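Local coordinates for protein DNA polymerase III subunit beta (PDB 4S3I) that tethers DNA polymerases and other proteins to DNA and gives them processivity during replication, at residues A[138-143]-A[170-175]; A[147-152]-A[201-206]; A[154-159]-A[242-247]; A[197-202]-A[237-242]; A[210-215]-A[233-238]. All coordinates share one frame; numbering follows the deposited sequence.

How the interactions relate
All five contacts lie in the central domain of the chain, where two helices, 135-143 and 203-212, pack against sheets. Interaction 1 seats the first helix on strand 169-175. Interaction 2, about 12 Å away between centres, joins the loop after that helix to the start of the second, and F140 CB meets L206 CD2 at 3.6 Å. Interaction 5 holds the far end of helix 203-212 on strand 233-238. Interaction 4 shares L201 and P202 with interaction 2 and T237 and K238 with interaction 5. Interaction 3 shares G242 with interaction 4, their centres about 9 Å apart, and the two are joined by a probable backbone bond, I159 N to L201 O, 2.8 Å.

Interaction 1: A[138-143]-A[170-175]; sequences DAFKKI and LSVVGT
In the helix that lays A139 and I143 on V172, D138 OD2 is gripped twice: by K142 NZ one turn on, at 2.8 Å in a salt bridge, and by the backbone N of A365. The lysine approaches on the syn side of the carboxylate, 20° out of its plane, and also bonds to A365 O, so this polar side of the helix is tied to a neighbouring loop. The face turned to strand 169-175 is apolar. Helix 135-143 runs almost parallel to that strand, the short axes 15° apart and 8.9 Å at closest approach; in this sliding-ring family the helices line the inner surface of the ring and the sheets form its outside. V172 CG1 is the focus of the packing. It is placed anti to its own nitrogen (chi1 -177°) and meets I143 CD1 at 3.8 Å, A139 CB at 4.2 Å and the edge of the F140 ring, where CE1 comes to 4.0 Å. The CB of F140 points away from the strand, yet the ring reaches back to V172, and the F140 side chain also packs on L206 and I209 of helix 203-212. I143 uses two branches: CD1 rests 3.4 Å from V172 O, while CG2 settles on the backbone of G174, 3.4 Å from its N, where the absence of a side chain leaves room for the methyl.

Interaction 2: A[147-152]-A[201-206]; sequences IEQTSH and LPKRAL
K203 leaves its backbone with CG opposite the nitrogen and then bends twice, at chi2 (83°) and chi4 (-99°), which takes the chain past I147 and brings the ammonium to I147 O. The hydrogen bond from K203 NZ to I147 O is modelled at 2.4 Å, so short that its exact length is doubtful. NZ also bonds to A144 O and, at 2.9 Å, to a water that only weakly reaches Q149 N, so the charged end has several acceptors. On the way there K203 CD passes I147 CG2 at 3.9 Å. Q149, its chain extended, crosses the lysine at about a right angle, with CB 3.5 Å from K203 CG. The amide end goes on to R204, and Q149 NE2 sits 3.4 Å from R204 CB, a packing contact without a hydrogen bond; the arginine's own NH2 is bonded to A21 O. Deeper in, I147 CD1 touches L206 CD1 at 4.0 Å. The loop turns through a type I turn from E148 to S151 and lies against the first turn of helix 203-212, whose N-cap position is P202. I147 and L206 both pack on I159 of strand 158-164, and backbone bonds join L201 to I159 and K203 to A157.

Interaction 3: A[154-159]-A[242-247]; sequences RELAGI and GNYPDY
Packing between L156 and the Y244-P245 pair makes up the apolar part. L156 CD2 lies over one face of the Y244 ring, 4.1 Å from CZ, and the same methyl meets P245 CG at 3.8 Å, so one branch serves both residues. At its edge the ring has polar company: E155 O lies near the ring plane, 3.2 Å from Y244 CE2. With CG opposite the backbone nitrogen (chi1 -156°), the tyrosine projects from its loop towards the start of strand 158-164 and also reaches T175 and I200. That loop carries the chain from strand 233-238, in the sheet shared with the N-terminal domain, to strand 257-262, at one margin of the sheet shared with the C-terminal domain; the contact lays the first part of this connection against the start of strand 158-164. Polar contact across the segments runs through one water, in the plane of the Y244 ring and 2.6 Å from Y244 OH; the water also lies 2.9 Å from L156 O and 2.7 Å from G158 O, placed to donate to either. E155 contributes by van der Waals contact. Its CG, wedged between backbone N and carbonyl carbon (chi1 42°), comes 3.6 Å from N243 O, and its carboxylate has a long, weak ion pair with K153.

Interaction 4: A[197-202]-A[237-242]; sequences ISCILP and TKLIDG
The edge strand 196-202 of the sheet that continues into the C-terminal domain receives I240 against I200 where the chain runs on from strand 233-238 of the sheet shared with the N-terminal domain. The touching parts run 112° apart, so regular strand pairing does not develop, and a single direct hydrogen bond joins them: I240 N to I200 O, 2.8 Å and nearly straight at 166°. A water bridges the same two residues, accepting from I200 N and donating to I240 O at 2.7 Å; a second donates to S198 O and, weakly, to G242 O. Side chains pack on both sides of this seam. On one, the side chains of I200 and I240 cross at about a right angle, I200 CG2 3.9 Å from I240 CB, while I240 CG1 slides past P202 CG at 3.9 Å. On the other, L239 spreads its two methyls, CD2 to L201 CD2 at 3.5 Å and CD1 to C199 CB at 4.0 Å, in a core that also takes in A226 and S221. P202 CD lies against K238 O, 3.3 Å away. That carbonyl accepts a bond from T237 OG1, whose place opposite the T237 nitrogen (chi1 178°) lets the hydroxyl reach it. With one direct bond and two water bridges, one of them weak, the two segments meet mainly through apolar side chains, while both backbone polar atoms of I200 find partners at the sheet margin.

Interaction 5: A[210-215]-A[233-238]; sequences LKLFYE and HTFFTK
Helix 203-212 ends at L212, close to H233 on strand 233-238; the CA atoms of L212 and H233 are 7.9 Å apart, and F213 is the first residue to leave helical angles. No hydrogen bond joins the two segments. This is helix-on-sheet packing, the end of a central-domain helix resting on a strand whose sheet continues into the N-terminal domain. H233 and F235 point their CB atoms toward segment 210-215, with T234 between them turned away. L212 divides its methyls between the two rings. CD2 stands over the centre of the H233 imidazole in a CH-pi contact, 4.2 Å from the centroid and 9° off the ring normal, while CD1 touches F235 CD1 at 3.8 Å. The imidazole is fixed from elsewhere, ND1 bonding to S57 OG and Y18 meeting it edge to face. F213 swings its ring to the strand with CG beside its own nitrogen (chi1 -58°). F213 meets F235 CB with its ring edge, F213 CE2 3.6 Å from it, and F213 CE1 comes 4.0 Å from H233 CB. One face of that phenyl ring is overlain by its own neighbour in sequence: L212 CB sits 3.4 Å above the plane of F213, displaced toward the rim.

Interaction 1: A[138-143]-A[170-175]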
# COMPACT_ATOMS: atom_id res chain seq x y z
N ASP A 138 14.74 -16.48 11.79
CA ASP A 138 15.30 -16.49 10.44
C ASP A 138 14.72 -17.69 9.70
O ASP A 138 14.26 -17.58 8.57
CB ASP A 138 16.82 -16.56 10.51
CG ASP A 138 17.48 -16.38 9.14
OD1 ASP A 138 17.09 -15.44 8.41
OD2 ASP A 138 18.38 -17.17 8.78
N ALA A 139 14.75 -18.85 10.35
CA ALA A 139 14.14 -20.05 9.79
C ALA A 139 12.65 -19.84 9.52
O ALA A 139 12.15 -20.22 8.46
CB ALA A 139 14.36 -21.26 10.73
N PHE A 140 11.94 -19.24 10.48
CA PHE A 140 10.51 -19.00 10.33
C PHE A 140 10.25 -18.09 9.12
O PHE A 140 9.37 -18.36 8.30
CB PHE A 140 9.92 -18.35 11.60
CG PHE A 140 9.74 -19.29 12.75
CD1 PHE A 140 9.95 -20.65 12.60
CD2 PHE A 140 9.33 -18.81 13.99
CE1 PHE A 140 9.78 -21.52 13.67
CE2 PHE A 140 9.15 -19.67 15.07
CZ PHE A 140 9.38 -21.03 14.91
N LYS A 141 11.00 -17.00 9.03
CA LYS A 141 10.75 -16.04 7.95
C LYS A 141 11.08 -16.66 6.59
O LYS A 141 10.43 -16.35 5.58
CB LYS A 141 11.57 -14.77 8.18
CG LYS A 141 11.23 -13.64 7.23
CD LYS A 141 12.36 -12.62 7.14
CE LYS A 141 12.01 -11.48 6.17
NZ LYS A 141 13.20 -10.71 5.70
N LYS A 142 12.07 -17.54 6.55
CA LYS A 142 12.52 -18.09 5.28
C LYS A 142 11.57 -19.17 4.78
O LYS A 142 11.41 -19.37 3.58
CB LYS A 142 13.95 -18.62 5.41
CG LYS A 142 14.99 -17.53 5.34
CD LYS A 142 16.41 -18.05 5.65
CE LYS A 142 17.46 -16.95 5.46
NZ LYS A 142 18.77 -17.38 6.03
N ILE A 143 10.91 -19.84 5.71
CA ILE A 143 10.08 -20.99 5.37
C ILE A 143 8.61 -20.60 5.19
O ILE A 143 7.87 -21.24 4.43
CB ILE A 143 10.26 -22.08 6.44
CG1 ILE A 143 11.69 -22.62 6.38
CG2 ILE A 143 9.25 -23.23 6.30
CD1 ILE A 143 11.99 -23.73 7.38
N LEU A 170 17.19 -28.91 16.43
CA LEU A 170 15.82 -28.54 16.17
C LEU A 170 15.66 -28.44 14.66
O LEU A 170 16.38 -27.67 14.00
CB LEU A 170 15.50 -27.20 16.83
CG LEU A 170 14.19 -26.52 16.40
CD1 LEU A 170 12.99 -27.40 16.74
CD2 LEU A 170 14.08 -25.17 17.09
N SER A 171 14.74 -29.22 14.11
CA SER A 171 14.45 -29.13 12.68
C SER A 171 13.19 -28.31 12.47
O SER A 171 12.21 -28.46 13.21
CB SER A 171 14.30 -30.52 12.06
OG SER A 171 15.45 -31.30 12.30
N VAL A 172 13.22 -27.47 11.45
CA VAL A 172 12.11 -26.58 11.13
C VAL A 172 11.74 -26.84 9.69
O VAL A 172 12.60 -26.80 8.80
CB VAL A 172 12.50 -25.11 11.36
CG1 VAL A 172 11.33 -24.21 11.10
CG2 VAL A 172 13.00 -24.89 12.79
N VAL A 173 10.47 -27.17 9.45
CA VAL A 173 10.00 -27.64 8.14
C VAL A 173 8.66 -27.04 7.77
O VAL A 173 7.74 -26.99 8.60
CB VAL A 173 9.82 -29.18 8.13
CG1 VAL A 173 9.54 -29.68 6.72
CG2 VAL A 173 11.05 -29.89 8.70
N GLY A 174 8.54 -26.58 6.52
CA GLY A 174 7.25 -26.18 5.98
C GLY A 174 7.06 -26.87 4.64
O GLY A 174 8.03 -27.09 3.92
N THR A 175 5.83 -27.23 4.30
CA THR A 175 5.57 -27.73 2.95
C THR A 175 4.13 -27.47 2.51
O THR A 175 3.24 -27.33 3.35
CB THR A 175 5.87 -29.24 2.83
OG1 THR A 175 5.42 -29.72 1.56
CG2 THR A 175 5.16 -30.01 3.92

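Interaction 2: A[147-152]-A[201-206]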
# COMPACT_ATOMS: atom_id res chain seq x y z
N ILE A 147 4.21 -22.15 3.19
CA ILE A 147 3.12 -22.71 4.00
C ILE A 147 1.77 -22.09 3.65
O ILE A 147 1.62 -20.86 3.67
CB ILE A 147 3.42 -22.53 5.50
CG1 ILE A 147 4.66 -23.33 5.87
CG2 ILE A 147 2.24 -23.00 6.35
CD1 ILE A 147 5.20 -23.03 7.26
N GLU A 148 0.81 -22.96 3.32
CA GLU A 148 -0.58 -22.55 3.13
C GLU A 148 -1.24 -22.39 4.50
O GLU A 148 -1.42 -23.37 5.23
CB GLU A 148 -1.36 -23.59 2.32
CG GLU A 148 -1.06 -23.63 0.83
CD GLU A 148 -1.83 -24.75 0.13
OE1 GLU A 148 -1.25 -25.37 -0.79
OE2 GLU A 148 -3.00 -25.00 0.49
N GLN A 149 -1.60 -21.16 4.84
CA GLN A 149 -2.28 -20.85 6.09
C GLN A 149 -3.66 -21.49 6.08
O GLN A 149 -3.99 -22.31 6.94
CB GLN A 149 -2.43 -19.34 6.22
CG GLN A 149 -2.92 -18.86 7.56
CD GLN A 149 -2.52 -17.42 7.81
OE1 GLN A 149 -2.05 -16.73 6.91
NE2 GLN A 149 -2.70 -16.96 9.05
N THR A 150 -4.44 -21.12 5.08
CA THR A 150 -5.77 -21.68 4.87
C THR A 150 -5.69 -23.06 4.22
O THR A 150 -6.60 -23.45 3.47
CB THR A 150 -6.63 -20.77 3.96
OG1 THR A 150 -6.79 -21.39 2.68
CG2 THR A 150 -5.97 -19.40 3.79
N SER A 151 -4.61 -23.79 4.48
CA SER A 151 -4.49 -25.15 3.99
C SER A 151 -5.68 -25.94 4.49
O SER A 151 -6.19 -25.70 5.59
CB SER A 151 -3.20 -25.81 4.46
OG SER A 151 -3.21 -27.20 4.19
N HIS A 152 -6.14 -26.86 3.66
CA HIS A 152 -7.34 -27.61 3.94
C HIS A 152 -6.92 -28.88 4.68
O HIS A 152 -7.74 -29.54 5.33
CB HIS A 152 -8.07 -27.88 2.63
CG HIS A 152 -8.26 -26.64 1.80
ND1 HIS A 152 -7.23 -26.03 1.12
CD2 HIS A 152 -9.36 -25.89 1.56
CE1 HIS A 152 -7.68 -24.96 0.50
NE2 HIS A 152 -8.97 -24.85 0.74
N LEU A 201 3.20 -25.26 14.79
CA LEU A 201 2.66 -23.91 15.00
C LEU A 201 1.84 -23.47 13.79
O LEU A 201 2.34 -23.50 12.67
CB LEU A 201 3.78 -22.89 15.16
CG LEU A 201 4.85 -22.89 16.25
CD1 LEU A 201 5.05 -21.47 16.71
CD2 LEU A 201 4.49 -23.76 17.40
N PRO A 202 0.60 -23.00 14.02
CA PRO A 202 -0.23 -22.46 12.92
C PRO A 202 0.45 -21.29 12.23
O PRO A 202 1.21 -20.56 12.87
CB PRO A 202 -1.49 -21.96 13.63
CG PRO A 202 -1.54 -22.75 14.93
CD PRO A 202 -0.10 -22.96 15.33
N LYS A 203 0.16 -21.11 10.94
CA LYS A 203 0.75 -20.02 10.15
C LYS A 203 0.51 -18.65 10.77
O LYS A 203 1.42 -17.82 10.82
CB LYS A 203 0.22 -20.07 8.71
CG LYS A 203 0.70 -18.94 7.78
CD LYS A 203 2.08 -19.21 7.17
CE LYS A 203 2.42 -18.21 6.05
NZ LYS A 203 2.18 -18.73 4.66
N ARG A 204 -0.70 -18.43 11.27
CA ARG A 204 -1.03 -17.14 11.87
C ARG A 204 -0.08 -16.83 13.02
O ARG A 204 0.46 -15.72 13.12
CB ARG A 204 -2.47 -17.12 12.39
CG ARG A 204 -2.84 -15.78 13.04
CD ARG A 204 -4.06 -15.88 13.92
NE ARG A 204 -4.36 -14.62 14.59
CZ ARG A 204 -5.46 -14.40 15.31
NH1 ARG A 204 -6.35 -15.36 15.45
NH2 ARG A 204 -5.65 -13.22 15.89
N ALA A 205 0.14 -17.84 13.87
CA ALA A 205 1.07 -17.70 14.98
C ALA A 205 2.45 -17.37 14.47
O ALA A 205 3.15 -16.49 15.00
CB ALA A 205 1.09 -18.99 15.82
N LEU A 206 2.87 -18.10 13.43
CA LEU A 206 4.17 -17.85 12.80
C LEU A 206 4.32 -16.38 12.44
O LEU A 206 5.29 -15.71 12.81
CB LEU A 206 4.34 -18.75 11.57
CG LEU A 206 5.75 -19.02 11.02
CD1 LEU A 206 5.68 -19.98 9.84
CD2 LEU A 206 6.49 -17.77 10.59
O HOH W 1 -0.54 -18.07 3.98

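Interaction 3: A[154-159]-A[242-247]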
# COMPACT_ATOMS: atom_id res chain seq x y z
N ARG A 154 -4.84 -30.20 7.81
CA ARG A 154 -4.62 -29.61 9.13
C ARG A 154 -3.15 -29.33 9.45
O ARG A 154 -2.77 -28.18 9.70
CB ARG A 154 -5.21 -30.53 10.21
CG ARG A 154 -6.23 -31.55 9.69
CD ARG A 154 -7.58 -30.92 9.34
NE ARG A 154 -8.51 -30.94 10.46
CZ ARG A 154 -9.24 -32.00 10.80
NH1 ARG A 154 -9.15 -33.13 10.10
NH2 ARG A 154 -10.07 -31.94 11.84
N GLU A 155 -2.33 -30.38 9.45
CA GLU A 155 -0.95 -30.30 9.91
C GLU A 155 -0.02 -29.54 8.98
O GLU A 155 1.02 -29.04 9.41
CB GLU A 155 -0.40 -31.71 10.17
CG GLU A 155 -0.78 -32.74 9.10
CD GLU A 155 -2.21 -33.24 9.26
OE1 GLU A 155 -3.11 -32.70 8.59
OE2 GLU A 155 -2.42 -34.17 10.07
N LEU A 156 -0.39 -29.44 7.70
CA LEU A 156 0.44 -28.74 6.72
C LEU A 156 0.14 -27.26 6.75
O LEU A 156 0.85 -26.46 6.15
CB LEU A 156 0.21 -29.31 5.32
CG LEU A 156 0.51 -30.81 5.16
CD1 LEU A 156 0.13 -31.30 3.78
CD2 LEU A 156 1.98 -31.08 5.43
N ALA A 157 -0.92 -26.89 7.47
CA ALA A 157 -1.28 -25.48 7.62
C ALA A 157 -0.40 -24.80 8.67
O ALA A 157 -0.68 -23.67 9.09
CB ALA A 157 -2.77 -25.35 7.98
N GLY A 158 0.65 -25.48 9.11
CA GLY A 158 1.54 -24.90 10.10
C GLY A 158 3.00 -25.21 9.83
O GLY A 158 3.32 -25.91 8.87
N ILE A 159 3.87 -24.67 10.67
CA ILE A 159 5.30 -24.96 10.56
C ILE A 159 5.70 -25.99 11.61
O ILE A 159 5.28 -25.92 12.78
CB ILE A 159 6.14 -23.67 10.68
CG1 ILE A 159 7.61 -23.96 10.38
CG2 ILE A 159 5.96 -23.03 12.06
CD1 ILE A 159 8.36 -22.71 9.96
N GLY A 242 -1.94 -33.51 15.64
CA GLY A 242 -1.77 -34.52 14.62
C GLY A 242 -0.32 -34.82 14.32
O GLY A 242 0.58 -34.42 15.06
N ASN A 243 -0.10 -35.52 13.21
CA ASN A 243 1.24 -35.92 12.83
C ASN A 243 1.68 -35.30 11.51
O ASN A 243 1.04 -35.48 10.47
CB ASN A 243 1.32 -37.44 12.76
CG ASN A 243 0.74 -38.10 13.98
OD1 ASN A 243 -0.29 -38.78 13.91
ND2 ASN A 243 1.37 -37.89 15.13
N TYR A 244 2.75 -34.52 11.58
CA TYR A 244 3.35 -33.95 10.40
C TYR A 244 4.03 -35.09 9.64
O TYR A 244 4.66 -35.95 10.26
CB TYR A 244 4.37 -32.90 10.83
CG TYR A 244 4.64 -31.86 9.79
CD1 TYR A 244 5.68 -32.01 8.88
CD2 TYR A 244 3.86 -30.72 9.70
CE1 TYR A 244 5.94 -31.06 7.93
CE2 TYR A 244 4.10 -29.76 8.75
CZ TYR A 244 5.14 -29.94 7.86
OH TYR A 244 5.39 -28.99 6.92
N PRO A 245 3.88 -35.12 8.31
CA PRO A 245 4.52 -36.19 7.52
C PRO A 245 6.03 -36.19 7.71
O PRO A 245 6.60 -35.10 7.84
CB PRO A 245 4.18 -35.81 6.08
CG PRO A 245 3.91 -34.31 6.12
CD PRO A 245 3.25 -34.10 7.46
N ASP A 246 6.68 -37.35 7.74
CA ASP A 246 8.14 -37.33 7.83
C ASP A 246 8.75 -36.86 6.51
O ASP A 246 8.68 -37.55 5.48
CB ASP A 246 8.73 -38.67 8.27
CG ASP A 246 10.16 -38.53 8.78
OD1 ASP A 246 10.65 -37.38 8.89
OD2 ASP A 246 10.79 -39.56 9.08
N TYR A 247 9.34 -35.67 6.54
CA TYR A 247 9.92 -35.09 5.35
C TYR A 247 11.18 -35.83 4.91
O TYR A 247 11.57 -35.77 3.75
CB TYR A 247 10.23 -33.61 5.59
CG TYR A 247 11.51 -33.33 6.35
CD1 TYR A 247 11.53 -33.29 7.74
CD2 TYR A 247 12.70 -33.07 5.67
CE1 TYR A 247 12.69 -33.03 8.43
CE2 TYR A 247 13.86 -32.81 6.36
CZ TYR A 247 13.86 -32.78 7.74
OH TYR A 247 15.02 -32.52 8.42
O HOH W 2 3.67 -27.04 6.47

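Interaction 4: A[197-202]-A[237-242]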
# COMPACT_ATOMS: atom_id res chain seq x y z
N ILE A 197 10.14 -34.69 20.42
CA ILE A 197 8.85 -34.03 20.54
C ILE A 197 8.65 -33.06 19.38
O ILE A 197 9.58 -32.34 18.99
CB ILE A 197 8.68 -33.30 21.91
CG1 ILE A 197 7.31 -32.61 21.99
CG2 ILE A 197 9.80 -32.31 22.15
CD1 ILE A 197 7.01 -31.97 23.35
N SER A 198 7.45 -33.06 18.82
CA SER A 198 7.16 -32.23 17.66
C SER A 198 6.05 -31.25 17.96
O SER A 198 4.99 -31.63 18.47
CB SER A 198 6.80 -33.09 16.46
OG SER A 198 7.95 -33.72 15.94
N CYS A 199 6.29 -29.98 17.64
CA CYS A 199 5.28 -28.94 17.81
C CYS A 199 4.94 -28.37 16.44
O CYS A 199 5.84 -27.99 15.68
CB CYS A 199 5.82 -27.82 18.70
SG CYS A 199 6.32 -28.33 20.36
N ILE A 200 3.65 -28.32 16.11
CA ILE A 200 3.24 -27.68 14.86
C ILE A 200 2.55 -26.36 15.15
O ILE A 200 1.43 -26.35 15.70
CB ILE A 200 2.29 -28.57 14.02
CG1 ILE A 200 2.91 -29.94 13.74
CG2 ILE A 200 1.98 -27.89 12.70
CD1 ILE A 200 1.91 -30.96 13.18
N LEU A 201 3.20 -25.26 14.79
CA LEU A 201 2.66 -23.91 15.00
C LEU A 201 1.84 -23.47 13.79
O LEU A 201 2.34 -23.50 12.67
CB LEU A 201 3.78 -22.89 15.16
CG LEU A 201 4.85 -22.89 16.25
CD1 LEU A 201 5.05 -21.47 16.71
CD2 LEU A 201 4.49 -23.76 17.40
N PRO A 202 0.60 -23.00 14.02
CA PRO A 202 -0.23 -22.46 12.92
C PRO A 202 0.45 -21.29 12.23
O PRO A 202 1.21 -20.56 12.87
CB PRO A 202 -1.49 -21.96 13.63
CG PRO A 202 -1.54 -22.75 14.93
CD PRO A 202 -0.10 -22.96 15.33
N THR A 237 0.28 -19.66 21.53
CA THR A 237 -0.58 -20.17 20.48
C THR A 237 -0.95 -21.60 20.76
O THR A 237 -0.14 -22.37 21.31
CB THR A 237 0.07 -20.08 19.07
OG1 THR A 237 -0.83 -20.64 18.10
CG2 THR A 237 1.39 -20.84 19.04
N LYS A 238 -2.18 -21.96 20.43
CA LYS A 238 -2.54 -23.36 20.45
C LYS A 238 -1.74 -24.00 19.32
O LYS A 238 -1.42 -23.34 18.33
CB LYS A 238 -4.04 -23.53 20.20
CG LYS A 238 -4.54 -24.94 20.45
CD LYS A 238 -5.96 -25.16 19.92
CE LYS A 238 -7.01 -24.32 20.65
NZ LYS A 238 -8.40 -24.72 20.28
N LEU A 239 -1.38 -25.27 19.50
CA LEU A 239 -0.67 -26.00 18.46
C LEU A 239 -1.67 -26.72 17.57
O LEU A 239 -2.81 -26.98 17.97
CB LEU A 239 0.28 -27.04 19.08
CG LEU A 239 1.37 -26.58 20.05
CD1 LEU A 239 2.24 -27.75 20.52
CD2 LEU A 239 2.22 -25.50 19.42
N ILE A 240 -1.24 -27.07 16.36
CA ILE A 240 -2.02 -27.96 15.51
C ILE A 240 -1.82 -29.42 15.93
O ILE A 240 -0.69 -29.90 15.99
CB ILE A 240 -1.64 -27.82 14.04
CG1 ILE A 240 -1.86 -26.37 13.59
CG2 ILE A 240 -2.45 -28.78 13.18
CD1 ILE A 240 -1.48 -26.11 12.14
N ASP A 241 -2.93 -30.10 16.22
CA ASP A 241 -2.89 -31.51 16.62
C ASP A 241 -2.69 -32.44 15.43
O ASP A 241 -3.24 -32.20 14.36
CB ASP A 241 -4.18 -31.91 17.32
CG ASP A 241 -4.25 -31.40 18.75
OD1 ASP A 241 -3.23 -31.53 19.47
OD2 ASP A 241 -5.31 -30.89 19.13
N GLY A 242 -1.94 -33.51 15.64
CA GLY A 242 -1.77 -34.52 14.62
C GLY A 242 -0.32 -34.82 14.32
O GLY A 242 0.58 -34.42 15.06
O HOH W 3 3.05 -32.62 16.61
O HOH W 4 1.76 -30.26 17.08

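Interaction 5: A[210-215]-A[233-238]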
# COMPACT_ATOMS: atom_id res chain seq x y z
N LEU A 210 6.81 -13.35 14.10
CA LEU A 210 7.76 -12.54 13.33
C LEU A 210 7.66 -11.05 13.66
O LEU A 210 8.66 -10.33 13.58
CB LEU A 210 7.60 -12.78 11.83
CG LEU A 210 7.95 -14.18 11.35
CD1 LEU A 210 7.67 -14.32 9.85
CD2 LEU A 210 9.42 -14.50 11.65
N LYS A 211 6.47 -10.59 14.05
CA LYS A 211 6.32 -9.17 14.37
C LYS A 211 6.82 -8.86 15.78
O LYS A 211 7.16 -7.72 16.09
CB LYS A 211 4.86 -8.71 14.25
CG LYS A 211 4.18 -8.99 12.93
CD LYS A 211 2.72 -8.57 13.03
CE LYS A 211 1.82 -9.36 12.09
NZ LYS A 211 0.38 -9.04 12.31
N LEU A 212 6.86 -9.88 16.64
CA LEU A 212 7.10 -9.66 18.05
C LEU A 212 8.52 -9.95 18.47
O LEU A 212 9.09 -9.26 19.32
CB LEU A 212 6.15 -10.52 18.89
CG LEU A 212 4.68 -10.12 18.82
CD1 LEU A 212 3.78 -11.23 19.35
CD2 LEU A 212 4.47 -8.85 19.62
N PHE A 213 9.10 -10.99 17.88
CA PHE A 213 10.33 -11.55 18.43
C PHE A 213 11.45 -11.59 17.41
O PHE A 213 11.20 -11.67 16.22
CB PHE A 213 10.08 -12.95 18.99
CG PHE A 213 9.01 -13.00 20.05
CD1 PHE A 213 9.28 -12.57 21.34
CD2 PHE A 213 7.74 -13.49 19.75
CE1 PHE A 213 8.28 -12.61 22.34
CE2 PHE A 213 6.74 -13.55 20.73
CZ PHE A 213 7.01 -13.10 22.02
N TYR A 214 12.69 -11.56 17.89
CA TYR A 214 13.85 -11.64 17.02
C TYR A 214 14.91 -12.52 17.68
O TYR A 214 15.21 -13.62 17.21
CB TYR A 214 14.37 -10.24 16.72
CG TYR A 214 15.55 -10.23 15.78
CD1 TYR A 214 15.40 -10.63 14.46
CD2 TYR A 214 16.80 -9.81 16.20
CE1 TYR A 214 16.47 -10.62 13.58
CE2 TYR A 214 17.89 -9.79 15.33
CZ TYR A 214 17.71 -10.20 14.02
OH TYR A 214 18.78 -10.19 13.15
N GLU A 215 15.46 -12.06 18.80
CA GLU A 215 16.37 -12.89 19.57
C GLU A 215 16.18 -12.66 21.07
O GLU A 215 15.44 -11.75 21.48
CB GLU A 215 17.82 -12.64 19.16
CG GLU A 215 18.26 -11.19 19.33
CD GLU A 215 19.69 -10.98 18.84
OE1 GLU A 215 20.29 -11.95 18.34
OE2 GLU A 215 20.19 -9.84 18.97
N HIS A 233 7.11 -9.25 26.43
CA HIS A 233 5.97 -10.00 25.91
C HIS A 233 5.87 -11.45 26.38
O HIS A 233 6.89 -12.13 26.55
CB HIS A 233 6.01 -10.02 24.39
CG HIS A 233 6.02 -8.67 23.76
ND1 HIS A 233 4.99 -7.77 23.91
CD2 HIS A 233 6.93 -8.07 22.95
CE1 HIS A 233 5.27 -6.67 23.23
NE2 HIS A 233 6.44 -6.82 22.64
N THR A 234 4.64 -11.91 26.59
CA THR A 234 4.35 -13.33 26.69
C THR A 234 3.32 -13.64 25.61
O THR A 234 2.19 -13.15 25.66
CB THR A 234 3.79 -13.73 28.06
OG1 THR A 234 4.69 -13.32 29.09
CG2 THR A 234 3.56 -15.25 28.13
N PHE A 235 3.72 -14.43 24.62
CA PHE A 235 2.86 -14.83 23.52
C PHE A 235 2.54 -16.29 23.69
O PHE A 235 3.41 -17.08 24.12
CB PHE A 235 3.61 -14.61 22.21
CG PHE A 235 2.97 -15.27 21.01
CD1 PHE A 235 2.11 -14.54 20.20
CD2 PHE A 235 3.24 -16.60 20.68
CE1 PHE A 235 1.52 -15.13 19.08
CE2 PHE A 235 2.66 -17.20 19.57
CZ PHE A 235 1.79 -16.45 18.76
N PHE A 236 1.32 -16.69 23.34
CA PHE A 236 1.00 -18.11 23.23
C PHE A 236 0.19 -18.41 21.97
O PHE A 236 -0.51 -17.55 21.43
CB PHE A 236 0.26 -18.62 24.46
CG PHE A 236 -1.23 -18.38 24.42
CD1 PHE A 236 -2.09 -19.34 23.89
CD2 PHE A 236 -1.77 -17.21 24.94
CE1 PHE A 236 -3.47 -19.12 23.85
CE2 PHE A 236 -3.14 -16.98 24.92
CZ PHE A 236 -3.99 -17.94 24.36
N THR A 237 0.28 -19.66 21.53
CA THR A 237 -0.58 -20.17 20.48
C THR A 237 -0.95 -21.60 20.76
O THR A 237 -0.14 -22.37 21.31
CB THR A 237 0.07 -20.08 19.07
OG1 THR A 237 -0.83 -20.64 18.10
CG2 THR A 237 1.39 -20.84 19.04
N LYS A 238 -2.18 -21.96 20.43
CA LYS A 238 -2.54 -23.36 20.45
C LYS A 238 -1.74 -24.00 19.32
O LYS A 238 -1.42 -23.34 18.33
CB LYS A 238 -4.04 -23.53 20.20
CG LYS A 238 -4.54 -24.94 20.45
CD LYS A 238 -5.96 -25.16 19.92
CE LYS A 238 -7.01 -24.32 20.65
NZ LYS A 238 -8.40 -24.72 20.28